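Local coordinates for sugar-binding transport ATP-binding protein (Pyrococcus horikoshii, PDB 1V43), which probably binds and hydrolyses ATP to drive sugar import, as the ATPase subunit of an ABC sugar transporter, at residues 33-38 and 209-214; 248-253 and 284-289; 304-309 and 356-361; 313-318 and 327-332. One frame throughout, in Å; residues are numbered along the deposited sequence.

Contact 1: 33-38 and 209-214; sequences TIKDGE and GDRIAV
E38 starts with CG between its own backbone N and carbonyl carbon (chi1 76°) and then runs extended, while R211 bends at chi3 (-58°), which turns the guanidinium to meet the carboxylate side-on. The pair ties two parts of the P-loop ATPase fold together. Residues 33-38 lead out of the antiparallel sheet through a type II turn into core strand 39-43, and R211 opens strand 211-216 beside that strand in the mixed sheet. G37 sits at the turn position where phi is positive, a conformation glycine adopts easily.

The salt bridge is bidentate, with the carboxylate and guanidinium nearly coplanar. R211 NH1 reaches E38 OE1 at 2.8 Å in an almost straight bond (172°), and R211 NE reaches E38 OE2 at 2.9 Å; each oxygen offers its syn lone pair. NH1 also donates to the carbonyl T33 O at 3.0 Å, close to the guanidinium plane. Arginine suits this place because its flat, multiply donating head serves a carboxylate and a carbonyl together. E38 OE1 takes a second proton donor, K35 N at 2.9 Å, from above the carboxylate plane, so the carboxylate also ties to the start of the turn. Two donors on one oxygen probably help keep E38 ionised in its buried place. K35 crosses R211 at about a right angle, its aliphatic CE covering one guanidinium face.

D210 packs against the backbone of E38 and accepts from the backbone of F39 through OD2, the same oxygen that lies 3.5 Å from E38 CA.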
loop_
_atom_site.group_PDB
_atom_site.type_symbol
_atom_site.label_atom_id
_atom_site.label_comp_id
_atom_site.label_asym_id
_atom_site.label_seq_id
_atom_site.Cartn_x
_atom_site.Cartn_y
_atom_site.Cartn_z
ATOM N N THR A 33 30.010 2.233 5.430
ATOM C CA THR A 33 30.382 2.664 6.766
ATOM C C THR A 33 29.088 3.066 7.477
ATOM O O THR A 33 28.529 4.131 7.219
ATOM C CB THR A 33 31.358 3.848 6.739
ATOM O OG1 THR A 33 32.559 3.457 6.069
ATOM C CG2 THR A 33 31.709 4.271 8.140
ATOM N N ILE A 34 28.609 2.180 8.345
ATOM C CA ILE A 34 27.388 2.385 9.117
ATOM C C ILE A 34 27.717 3.149 10.393
ATOM O O ILE A 34 28.388 2.628 11.273
ATOM C CB ILE A 34 26.754 1.022 9.432
ATOM C CG1 ILE A 34 26.423 0.336 8.099
ATOM C CG2 ILE A 34 25.482 1.199 10.222
ATOM C CD1 ILE A 34 26.240 -1.124 8.178
ATOM N N LYS A 35 27.230 4.386 10.499
ATOM C CA LYS A 35 27.549 5.225 11.654
ATOM C C LYS A 35 27.055 4.722 13.002
ATOM O O LYS A 35 25.982 4.117 13.107
ATOM C CB LYS A 35 27.090 6.670 11.394
ATOM C CG LYS A 35 27.714 7.257 10.104
ATOM C CD LYS A 35 27.304 8.698 9.819
ATOM C CE LYS A 35 27.717 9.114 8.396
ATOM N NZ LYS A 35 27.372 10.537 8.092
ATOM N N ASP A 36 27.870 4.941 14.031
ATOM C CA ASP A 36 27.520 4.513 15.375
ATOM C C ASP A 36 26.184 5.125 15.777
ATOM O O ASP A 36 25.989 6.327 15.691
ATOM C CB ASP A 36 28.604 4.918 16.389
ATOM C CG ASP A 36 28.815 6.420 16.453
ATOM O OD1 ASP A 36 29.237 7.008 15.432
ATOM O OD2 ASP A 36 28.556 7.015 17.523
ATOM N N GLY A 37 25.264 4.269 16.192
ATOM C CA GLY A 37 23.965 4.734 16.612
ATOM C C GLY A 37 22.961 5.070 15.533
ATOM O O GLY A 37 21.882 5.547 15.869
ATOM N N GLU A 38 23.265 4.858 14.253
ATOM C CA GLU A 38 22.248 5.198 13.256
ATOM C C GLU A 38 21.358 3.998 12.952
ATOM O O GLU A 38 21.661 2.872 13.322
ATOM C CB GLU A 38 22.846 5.723 11.940
ATOM C CG GLU A 38 23.451 4.663 11.020
ATOM C CD GLU A 38 23.868 5.212 9.654
ATOM O OE1 GLU A 38 24.744 4.591 9.013
ATOM O OE2 GLU A 38 23.320 6.248 9.205
ATOM N N GLY A 209 14.528 4.432 8.342
ATOM C CA GLY A 209 15.949 4.717 8.253
ATOM C C GLY A 209 16.429 6.151 8.357
ATOM O O GLY A 209 15.815 7.070 7.815
ATOM N N ASP A 210 17.528 6.348 9.084
ATOM C CA ASP A 210 18.133 7.670 9.183
ATOM C C ASP A 210 18.756 7.780 7.808
ATOM O O ASP A 210 18.882 8.859 7.219
ATOM C CB ASP A 210 19.231 7.699 10.249
ATOM C CG ASP A 210 18.674 7.588 11.658
ATOM O OD1 ASP A 210 17.697 8.315 11.967
ATOM O OD2 ASP A 210 19.216 6.783 12.447
ATOM N N ARG A 211 19.150 6.616 7.307
ATOM C CA ARG A 211 19.726 6.515 5.989
ATOM C C ARG A 211 19.216 5.228 5.380
ATOM O O ARG A 211 18.830 4.297 6.083
ATOM C CB ARG A 211 21.247 6.523 6.047
ATOM C CG ARG A 211 21.858 7.920 6.266
ATOM C CD ARG A 211 23.308 7.942 5.799
ATOM N NE ARG A 211 24.132 6.951 6.484
ATOM C CZ ARG A 211 25.327 6.557 6.056
ATOM N NH1 ARG A 211 26.025 5.654 6.733
ATOM N NH2 ARG A 211 25.820 7.057 4.934
ATOM N N ILE A 212 19.205 5.192 4.062
ATOM C CA ILE A 212 18.731 4.045 3.329
ATOM C C ILE A 212 19.805 3.673 2.313
ATOM O O ILE A 212 20.367 4.543 1.639
ATOM C CB ILE A 212 17.411 4.396 2.551
ATOM C CG1 ILE A 212 16.281 4.757 3.511
ATOM C CG2 ILE A 212 16.987 3.240 1.703
ATOM C CD1 ILE A 212 14.989 5.177 2.789
ATOM N N ALA A 213 20.088 2.385 2.211
ATOM C CA ALA A 213 21.057 1.886 1.252
ATOM C C ALA A 213 20.274 1.020 0.263
ATOM O O ALA A 213 19.853 -0.082 0.600
ATOM C CB ALA A 213 22.111 1.051 1.962
ATOM N N VAL A 214 20.077 1.525 -0.947
ATOM C CA VAL A 214 19.337 0.799 -1.971
ATOM C C VAL A 214 20.267 -0.203 -2.665
ATOM O O VAL A 214 21.372 0.140 -3.084
ATOM C CB VAL A 214 18.774 1.773 -3.019
ATOM C CG1 VAL A 214 17.813 1.054 -3.957
ATOM C CG2 VAL A 214 18.101 2.933 -2.324
#

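Contact 2: 248-253 and 284-289; sequences NILEVS and VLFGIR
Strands 248-253 and 284-288 run antiparallel, their axes approaching to 4.4 Å, and N248, L250 and V252 form hydrogen-bonded pairs with I288, F286 and V284. Both bonds between L250 and F286 are short: L250 N to F286 O and F286 N to L250 O measure 2.6 Å. Beside the non-hydrogen-bonded pair I249-G287, G287 CA comes within 2.9 Å of N248 O in a CA-H...O contact.

The buried face carries L250, V252, V284, F286 and I288, apolar as suits a core, with N248 at its end. V252 CG2 lies 3.8 Å from F286 CB and 4.0 Å from V284 CG2, one branch of the valine touching both neighbours. With CG anti to its backbone N (chi1 170°), F286 swings its ring so that the edge meets L250 CB. On the other face I249 CG2 meets L285 CB at 4.1 Å. G287, with only hydrogens on its CA, lets I249 CD1 fold over the partner strand. E251 belongs on this more open face, where its carboxylate forms salt bridges with K365 and R262.

Strand 248-255 is the middle of a five-stranded antiparallel sheet; both segments lie in the MalK OB fold range. Strand 258-261 flanks 248-255, and 361-364 flanks 283-288. Strand 264-267 sends F264 onto L250 and V252, V335 of strand 333-340 touches L250, and R289 bonds to carbonyls of Y230 and I242 near helices 226-231 and 236-241.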
loop_
_atom_site.group_PDB
_atom_site.type_symbol
_atom_site.label_atom_id
_atom_site.label_comp_id
_atom_site.label_asym_id
_atom_site.label_seq_id
_atom_site.Cartn_x
_atom_site.Cartn_y
_atom_site.Cartn_z
ATOM N N ASN A 248 7.398 8.915 -13.291
ATOM C CA ASN A 248 7.179 8.713 -14.721
ATOM C C ASN A 248 8.526 8.783 -15.443
ATOM O O ASN A 248 9.274 9.744 -15.275
ATOM C CB ASN A 248 6.254 9.798 -15.278
ATOM C CG ASN A 248 4.885 9.773 -14.645
ATOM O OD1 ASN A 248 4.526 10.654 -13.858
ATOM N ND2 ASN A 248 4.113 8.749 -14.968
ATOM N N ILE A 249 8.840 7.760 -16.231
ATOM C CA ILE A 249 10.094 7.731 -16.986
ATOM C C ILE A 249 9.778 7.778 -18.484
ATOM O O ILE A 249 9.220 6.838 -19.045
ATOM C CB ILE A 249 10.915 6.453 -16.672
ATOM C CG1 ILE A 249 11.263 6.394 -15.178
ATOM C CG2 ILE A 249 12.197 6.449 -17.477
ATOM C CD1 ILE A 249 12.141 7.536 -14.716
ATOM N N LEU A 250 10.131 8.886 -19.125
ATOM C CA LEU A 250 9.863 9.049 -20.548
ATOM C C LEU A 250 11.118 9.253 -21.383
ATOM O O LEU A 250 11.969 10.073 -21.061
ATOM C CB LEU A 250 8.921 10.236 -20.774
ATOM C CG LEU A 250 7.556 10.170 -20.095
ATOM C CD1 LEU A 250 6.692 11.325 -20.580
ATOM C CD2 LEU A 250 6.898 8.843 -20.402
ATOM N N GLU A 251 11.211 8.506 -22.472
ATOM C CA GLU A 251 12.348 8.593 -23.379
ATOM C C GLU A 251 12.234 9.861 -24.222
ATOM O O GLU A 251 11.231 10.066 -24.889
ATOM C CB GLU A 251 12.357 7.359 -24.277
ATOM C CG GLU A 251 13.611 7.161 -25.086
ATOM C CD GLU A 251 13.620 5.816 -25.790
ATOM O OE1 GLU A 251 14.552 5.569 -26.584
ATOM O OE2 GLU A 251 12.696 5.005 -25.546
ATOM N N VAL A 252 13.246 10.724 -24.181
ATOM C CA VAL A 252 13.205 11.953 -24.969
ATOM C C VAL A 252 14.546 12.355 -25.608
ATOM O O VAL A 252 15.597 11.793 -25.292
ATOM C CB VAL A 252 12.692 13.143 -24.126
ATOM C CG1 VAL A 252 11.313 12.823 -23.565
ATOM C CG2 VAL A 252 13.673 13.469 -23.019
ATOM N N SER A 253 14.490 13.329 -26.516
ATOM C CA SER A 253 15.679 13.828 -27.201
ATOM C C SER A 253 15.928 15.272 -26.790
ATOM O O SER A 253 14.984 16.050 -26.657
ATOM C CB SER A 253 15.489 13.745 -28.716
ATOM O OG SER A 253 15.368 12.396 -29.132
ATOM N N VAL A 284 17.799 10.662 -23.924
ATOM C CA VAL A 284 17.973 10.513 -22.485
ATOM C C VAL A 284 16.632 10.136 -21.868
ATOM O O VAL A 284 15.604 10.205 -22.534
ATOM C CB VAL A 284 18.475 11.823 -21.847
ATOM C CG1 VAL A 284 19.880 12.120 -22.331
ATOM C CG2 VAL A 284 17.543 12.980 -22.197
ATOM N N LEU A 285 16.637 9.724 -20.606
ATOM C CA LEU A 285 15.398 9.344 -19.948
ATOM C C LEU A 285 14.929 10.497 -19.060
ATOM O O LEU A 285 15.649 10.940 -18.163
ATOM C CB LEU A 285 15.607 8.069 -19.126
ATOM C CG LEU A 285 16.069 6.843 -19.924
ATOM C CD1 LEU A 285 16.223 5.656 -18.999
ATOM C CD2 LEU A 285 15.064 6.517 -21.033
ATOM N N PHE A 286 13.734 10.995 -19.357
ATOM C CA PHE A 286 13.102 12.094 -18.630
ATOM C C PHE A 286 12.259 11.506 -17.496
ATOM O O PHE A 286 11.585 10.498 -17.678
ATOM C CB PHE A 286 12.196 12.875 -19.585
ATOM C CG PHE A 286 11.309 13.888 -18.908
ATOM C CD1 PHE A 286 11.828 15.082 -18.429
ATOM C CD2 PHE A 286 9.949 13.652 -18.769
ATOM C CE1 PHE A 286 11.004 16.027 -17.827
ATOM C CE2 PHE A 286 9.122 14.591 -18.170
ATOM C CZ PHE A 286 9.652 15.781 -17.699
ATOM N N GLY A 287 12.292 12.142 -16.334
ATOM C CA GLY A 287 11.521 11.642 -15.216
ATOM C C GLY A 287 10.879 12.730 -14.375
ATOM O O GLY A 287 11.502 13.748 -14.069
ATOM N N ILE A 288 9.615 12.526 -14.018
ATOM C CA ILE A 288 8.902 13.475 -13.170
ATOM C C ILE A 288 7.890 12.653 -12.397
ATOM O O ILE A 288 7.201 11.822 -12.981
ATOM C CB ILE A 288 8.217 14.600 -13.991
ATOM C CG1 ILE A 288 7.598 15.611 -13.028
ATOM C CG2 ILE A 288 7.183 14.028 -14.949
ATOM C CD1 ILE A 288 6.948 16.762 -13.713
ATOM N N ARG A 289 7.838 12.845 -11.078
ATOM C CA ARG A 289 6.924 12.067 -10.232
ATOM C C ARG A 289 5.478 12.534 -10.318
ATOM O O ARG A 289 5.227 13.726 -10.435
ATOM C CB ARG A 289 7.363 12.126 -8.757
ATOM C CG ARG A 289 8.725 11.525 -8.470
ATOM C CD ARG A 289 8.938 11.447 -6.976
ATOM N NE ARG A 289 10.287 11.050 -6.596
ATOM C CZ ARG A 289 10.708 9.803 -6.472
ATOM N NH1 ARG A 289 9.884 8.790 -6.710
ATOM N NH2 ARG A 289 11.946 9.565 -6.050
#

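Contact 3: 304-309 and 356-361; sequences MKRTAR and DLDMIH
An Asx turn closes strand 350-356 at D356, and the loop M304-R306 and the first residues of strand 307-319 fold against it; both lie in the range of the TOBE domain, a family of the OB clan. T307 and D356 form a non-hydrogen-bonded antiparallel pair. In the Asx turn D356 OD1 accepts D358 N at 2.9 Å, a role that suits aspartate, whose short side chain reaches the backbone two residues on. Across the contact L357 N donates to R306 O at 3.2 Å.

The carboxylate of D358 approaches R306 in a salt bridge that rests on one oxygen. D358 OD2 lies 2.7 Å from R306 NH2 and also takes NE, but both hydrogen bonds are bent and weak. The R306 chain turns at chi3 (-57°), which carries the guanidinium edge over to D358 at this exposed rim. A water links R306, D356 and D358: it accepts from R306 N and donates to D356 OD1 and D358 OD1, so that D356 OD1 serves both the turn and the water.

M304 and the buried L357 supply the nonpolar contacts. M304 lays its sulfur along D356, M304 SD 3.6 Å from D356 CB, a place where a long flexible chain can cover the aliphatic base of an acid. L357 CD2 meets T307 O at 3.5 Å, and L357 CD1 touches the methyl A308 CB, also at 3.5 Å.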
loop_
_atom_site.group_PDB
_atom_site.type_symbol
_atom_site.label_atom_id
_atom_site.label_comp_id
_atom_site.label_asym_id
_atom_site.label_seq_id
_atom_site.Cartn_x
_atom_site.Cartn_y
_atom_site.Cartn_z
ATOM N N MET A 304 3.926 26.385 -7.835
ATOM C CA MET A 304 5.146 26.023 -8.551
ATOM C C MET A 304 5.799 27.252 -9.180
ATOM O O MET A 304 5.170 27.960 -9.965
ATOM C CB MET A 304 4.827 24.992 -9.637
ATOM C CG MET A 304 4.326 23.660 -9.097
ATOM S SD MET A 304 3.758 22.549 -10.394
ATOM C CE MET A 304 2.157 23.276 -10.721
ATOM N N LYS A 305 7.062 27.498 -8.837
ATOM C CA LYS A 305 7.791 28.648 -9.377
ATOM C C LYS A 305 7.927 28.583 -10.899
ATOM O O LYS A 305 7.500 29.498 -11.602
ATOM C CB LYS A 305 9.188 28.739 -8.763
ATOM C CG LYS A 305 9.232 28.899 -7.245
ATOM C CD LYS A 305 10.686 28.852 -6.773
ATOM C CE LYS A 305 10.821 28.821 -5.263
ATOM N NZ LYS A 305 12.245 28.597 -4.877
ATOM N N ARG A 306 8.528 27.506 -11.399
ATOM C CA ARG A 306 8.728 27.327 -12.833
ATOM C C ARG A 306 7.957 26.096 -13.304
ATOM O O ARG A 306 8.051 25.036 -12.697
ATOM C CB ARG A 306 10.220 27.170 -13.124
ATOM C CG ARG A 306 11.068 28.206 -12.384
ATOM C CD ARG A 306 12.530 28.168 -12.801
ATOM N NE ARG A 306 13.118 26.854 -12.603
ATOM C CZ ARG A 306 14.351 26.528 -12.975
ATOM N NH1 ARG A 306 15.130 27.427 -13.562
ATOM N NH2 ARG A 306 14.798 25.300 -12.772
ATOM N N THR A 307 7.210 26.230 -14.397
ATOM C CA THR A 307 6.400 25.116 -14.880
ATOM C C THR A 307 6.377 24.871 -16.380
ATOM O O THR A 307 6.836 25.686 -17.180
ATOM C CB THR A 307 4.948 25.302 -14.459
ATOM O OG1 THR A 307 4.461 26.522 -15.030
ATOM C CG2 THR A 307 4.825 25.366 -12.938
ATOM N N ALA A 308 5.820 23.723 -16.740
ATOM C CA ALA A 308 5.664 23.315 -18.126
ATOM C C ALA A 308 4.244 22.775 -18.254
ATOM O O ALA A 308 3.747 22.093 -17.356
ATOM C CB ALA A 308 6.669 22.245 -18.479
ATOM N N ARG A 309 3.592 23.108 -19.362
ATOM C CA ARG A 309 2.223 22.676 -19.635
ATOM C C ARG A 309 2.188 21.661 -20.790
ATOM O O ARG A 309 3.073 21.655 -21.648
ATOM C CB ARG A 309 1.356 23.885 -20.018
ATOM C CG ARG A 309 0.532 24.518 -18.901
ATOM C CD ARG A 309 1.345 25.377 -17.936
ATOM N NE ARG A 309 0.463 26.039 -16.970
ATOM C CZ ARG A 309 0.874 26.743 -15.919
ATOM N NH1 ARG A 309 2.166 26.895 -15.674
ATOM N NH2 ARG A 309 -0.011 27.295 -15.103
ATOM N N ASP A 356 6.181 20.438 -12.524
ATOM C CA ASP A 356 7.058 21.296 -11.730
ATOM C C ASP A 356 8.478 21.071 -12.244
ATOM O O ASP A 356 9.116 20.065 -11.922
ATOM C CB ASP A 356 7.002 20.938 -10.239
ATOM C CG ASP A 356 7.780 21.931 -9.368
ATOM O OD1 ASP A 356 8.742 22.567 -9.866
ATOM O OD2 ASP A 356 7.440 22.071 -8.178
ATOM N N LEU A 357 8.959 22.017 -13.042
ATOM C CA LEU A 357 10.286 21.957 -13.636
ATOM C C LEU A 357 11.431 21.791 -12.642
ATOM O O LEU A 357 12.484 21.257 -12.989
ATOM C CB LEU A 357 10.511 23.207 -14.501
ATOM C CG LEU A 357 10.447 23.014 -16.024
ATOM C CD1 LEU A 357 9.505 21.879 -16.389
ATOM C CD2 LEU A 357 10.000 24.308 -16.683
ATOM N N ASP A 358 11.230 22.238 -11.410
ATOM C CA ASP A 358 12.270 22.120 -10.403
ATOM C C ASP A 358 12.350 20.714 -9.810
ATOM O O ASP A 358 13.302 20.390 -9.101
ATOM C CB ASP A 358 12.043 23.156 -9.301
ATOM C CG ASP A 358 12.400 24.572 -9.747
ATOM O OD1 ASP A 358 11.716 25.525 -9.317
ATOM O OD2 ASP A 358 13.374 24.733 -10.520
ATOM N N MET A 359 11.356 19.883 -10.109
ATOM C CA MET A 359 11.320 18.508 -9.606
ATOM C C MET A 359 11.605 17.492 -10.717
ATOM O O MET A 359 11.362 16.301 -10.553
ATOM C CB MET A 359 9.952 18.192 -8.988
ATOM C CG MET A 359 9.565 19.061 -7.799
ATOM S SD MET A 359 10.800 19.059 -6.483
ATOM C CE MET A 359 10.339 17.687 -5.579
ATOM N N ILE A 360 12.130 17.965 -11.839
ATOM C CA ILE A 360 12.417 17.087 -12.965
ATOM C C ILE A 360 13.761 16.375 -12.876
ATOM O O ILE A 360 14.691 16.857 -12.241
ATOM C CB ILE A 360 12.335 17.881 -14.288
ATOM C CG1 ILE A 360 10.864 18.087 -14.655
ATOM C CG2 ILE A 360 13.106 17.177 -15.389
ATOM C CD1 ILE A 360 10.642 18.769 -15.980
ATOM N N HIS A 361 13.842 15.211 -13.506
ATOM C CA HIS A 361 15.074 14.426 -13.535
ATOM C C HIS A 361 15.373 14.008 -14.980
ATOM O O HIS A 361 14.472 13.943 -15.821
ATOM C CB HIS A 361 14.936 13.169 -12.663
ATOM C CG HIS A 361 14.587 13.457 -11.235
ATOM N ND1 HIS A 361 15.536 13.769 -10.284
ATOM C CD2 HIS A 361 13.387 13.547 -10.615
ATOM C CE1 HIS A 361 14.932 14.042 -9.140
ATOM N NE2 HIS A 361 13.628 13.914 -9.315
HETATM O O HOH W 1 9.170 25.283 -9.267
#

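Contact 4: 313-318 and 327-332; sequences KVDFVE and HVKFGD
E318 and F316 grip H327 from two directions. E318 OE2 accepts a hydrogen bond from H327 NE2 (2.8 Å) through its anti lone pair, in the plane of the imidazole, while the carboxylate stands nearly perpendicular to the ring. Over one face of that ring comes the edge of F316, an edge-to-face pair with planes at 65° and F316 CD2 3.9 Å from H327 CE1; the phenylalanine CG, anti to the backbone N (chi1 -172°), sets its ring alongside H327. The hydrogen bond helps hold the imidazole's rotation, and a flat residue that both donates and stacks fits this buried spot.

Behind these groups H327 N donates to F316 O at 2.8 Å, and H327 O receives D315 N at 2.7 Å and, weakly, F316 N. D315 and F316 thus both face H327, a classic beta bulge in the hairpin of strands 307-319 and 323-330 within the TOBE domain range. On the other side of the bulge V314 and V328 form a non-hydrogen-bonded pair, and K329 N donates to K313 O at 3.0 Å.

The bulge turns D315 toward K329, whose CE packs 3.4 Å from D315 OD1; the amine NZ is farther, at 4.1 Å, beyond a salt bridge. D315 OD2 instead bridges to K186 of the second subunit. That subunit also covers the aromatic side, its A182 touching F316 and its V178 touching E318 and H327. On the other face branched V314 and V328 pack against V351 and V353 of strand 350-356.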
loop_
_atom_site.group_PDB
_atom_site.type_symbol
_atom_site.label_atom_id
_atom_site.label_comp_id
_atom_site.label_asym_id
_atom_site.label_seq_id
_atom_site.Cartn_x
_atom_site.Cartn_y
_atom_site.Cartn_z
ATOM N N LYS A 313 -5.468 13.920 -22.693
ATOM C CA LYS A 313 -6.745 13.332 -22.318
ATOM C C LYS A 313 -6.553 12.301 -21.224
ATOM O O LYS A 313 -5.582 11.540 -21.229
ATOM C CB LYS A 313 -7.423 12.663 -23.523
ATOM C CG LYS A 313 -8.038 13.645 -24.510
ATOM C CD LYS A 313 -8.760 12.925 -25.636
ATOM C CE LYS A 313 -9.413 13.911 -26.594
ATOM N NZ LYS A 313 -10.126 13.206 -27.695
ATOM N N VAL A 314 -7.486 12.298 -20.282
ATOM C CA VAL A 314 -7.468 11.357 -19.178
ATOM C C VAL A 314 -7.876 9.991 -19.700
ATOM O O VAL A 314 -8.969 9.828 -20.228
ATOM C CB VAL A 314 -8.474 11.752 -18.091
ATOM C CG1 VAL A 314 -8.455 10.722 -16.982
ATOM C CG2 VAL A 314 -8.148 13.134 -17.556
ATOM N N ASP A 315 -6.998 9.014 -19.544
ATOM C CA ASP A 315 -7.269 7.657 -19.987
ATOM C C ASP A 315 -7.944 6.811 -18.898
ATOM O O ASP A 315 -8.716 5.901 -19.196
ATOM C CB ASP A 315 -5.962 6.994 -20.398
ATOM C CG ASP A 315 -6.166 5.606 -20.948
ATOM O OD1 ASP A 315 -6.825 5.476 -21.999
ATOM O OD2 ASP A 315 -5.667 4.651 -20.329
ATOM N N PHE A 316 -7.639 7.099 -17.639
ATOM C CA PHE A 316 -8.225 6.349 -16.530
ATOM C C PHE A 316 -8.025 7.083 -15.214
ATOM O O PHE A 316 -7.070 7.855 -15.048
ATOM C CB PHE A 316 -7.600 4.961 -16.431
ATOM C CG PHE A 316 -8.285 4.053 -15.442
ATOM C CD1 PHE A 316 -9.551 3.526 -15.714
ATOM C CD2 PHE A 316 -7.658 3.703 -14.249
ATOM C CE1 PHE A 316 -10.185 2.659 -14.815
ATOM C CE2 PHE A 316 -8.283 2.832 -13.337
ATOM C CZ PHE A 316 -9.548 2.312 -13.624
ATOM N N VAL A 317 -8.921 6.825 -14.275
ATOM C CA VAL A 317 -8.871 7.475 -12.985
ATOM C C VAL A 317 -8.989 6.508 -11.813
ATOM O O VAL A 317 -9.874 5.662 -11.782
ATOM C CB VAL A 317 -10.018 8.514 -12.848
ATOM C CG1 VAL A 317 -9.945 9.207 -11.480
ATOM C CG2 VAL A 317 -9.949 9.516 -13.993
ATOM N N GLU A 318 -8.071 6.643 -10.863
ATOM C CA GLU A 318 -8.094 5.865 -9.642
ATOM C C GLU A 318 -8.599 6.895 -8.614
ATOM O O GLU A 318 -7.808 7.665 -8.077
ATOM C CB GLU A 318 -6.685 5.410 -9.232
ATOM C CG GLU A 318 -5.945 4.516 -10.206
ATOM C CD GLU A 318 -4.548 4.161 -9.692
ATOM O OE1 GLU A 318 -4.446 3.665 -8.555
ATOM O OE2 GLU A 318 -3.549 4.375 -10.408
ATOM N N HIS A 327 -4.416 8.849 -15.031
ATOM C CA HIS A 327 -3.525 8.281 -16.036
ATOM C C HIS A 327 -3.831 9.143 -17.253
ATOM O O HIS A 327 -4.881 8.995 -17.878
ATOM C CB HIS A 327 -3.857 6.813 -16.314
ATOM C CG HIS A 327 -3.801 5.933 -15.098
ATOM N ND1 HIS A 327 -3.787 4.558 -15.177
ATOM C CD2 HIS A 327 -3.801 6.231 -13.776
ATOM C CE1 HIS A 327 -3.780 4.045 -13.959
ATOM N NE2 HIS A 327 -3.789 5.040 -13.090
ATOM N N VAL A 328 -2.924 10.073 -17.552
ATOM C CA VAL A 328 -3.100 10.997 -18.658
ATOM C C VAL A 328 -2.184 10.671 -19.818
ATOM O O VAL A 328 -0.997 10.400 -19.624
ATOM C CB VAL A 328 -2.795 12.449 -18.235
ATOM C CG1 VAL A 328 -3.257 13.406 -19.325
ATOM C CG2 VAL A 328 -3.462 12.767 -16.922
ATOM N N LYS A 329 -2.742 10.709 -21.023
ATOM C CA LYS A 329 -1.969 10.434 -22.222
ATOM C C LYS A 329 -1.209 11.675 -22.661
ATOM O O LYS A 329 -1.811 12.675 -23.028
ATOM C CB LYS A 329 -2.879 9.985 -23.368
ATOM C CG LYS A 329 -3.442 8.577 -23.238
ATOM C CD LYS A 329 -4.166 8.187 -24.523
ATOM C CE LYS A 329 -4.798 6.803 -24.447
ATOM N NZ LYS A 329 -5.511 6.463 -25.717
ATOM N N PHE A 330 0.117 11.604 -22.596
ATOM C CA PHE A 330 0.994 12.694 -23.018
ATOM C C PHE A 330 1.399 12.331 -24.437
ATOM O O PHE A 330 2.293 11.505 -24.633
ATOM C CB PHE A 330 2.249 12.741 -22.143
ATOM C CG PHE A 330 2.127 13.632 -20.947
ATOM C CD1 PHE A 330 0.958 13.663 -20.195
ATOM C CD2 PHE A 330 3.199 14.424 -20.553
ATOM C CE1 PHE A 330 0.859 14.473 -19.067
ATOM C CE2 PHE A 330 3.110 15.237 -19.427
ATOM C CZ PHE A 330 1.940 15.261 -18.684
ATOM N N GLY A 331 0.749 12.938 -25.426
ATOM C CA GLY A 331 1.074 12.597 -26.795
ATOM C C GLY A 331 0.836 11.106 -26.903
ATOM O O GLY A 331 -0.243 10.630 -26.551
ATOM N N ASP A 332 1.841 10.363 -27.359
ATOM C CA ASP A 332 1.723 8.909 -27.493
ATOM C C ASP A 332 2.017 8.206 -26.173
ATOM O O ASP A 332 1.842 6.989 -26.056
ATOM C CB ASP A 332 2.702 8.372 -28.546
ATOM C CG ASP A 332 2.368 8.830 -29.954
ATOM O OD1 ASP A 332 1.207 8.639 -30.383
ATOM O OD2 ASP A 332 3.275 9.368 -30.631
#

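Contact 1 stands apart in the ATPase domain, its centre about 30 Å or more from the centres of the others, and joins two sheets through side-chain charge. It is partly buried, E38 buried and K35 exposed. Contacts 2, 3 and 4 cluster in the OB-like C-terminal part. Contacts 2 and 4 are mostly buried strand pairings, the first regular and apolar on its inner face, the second bulged, aromatic and turned toward a second subunit. Contact 3 is nearer the surface and relies on a turn, a water and a weakly bonded ion pair. It shares strand 307-319 with contact 4 and touches contact 2 directly, with F286 CE1 3.3 Å from I360 CD1 and H361 continuing the sheet beside G287.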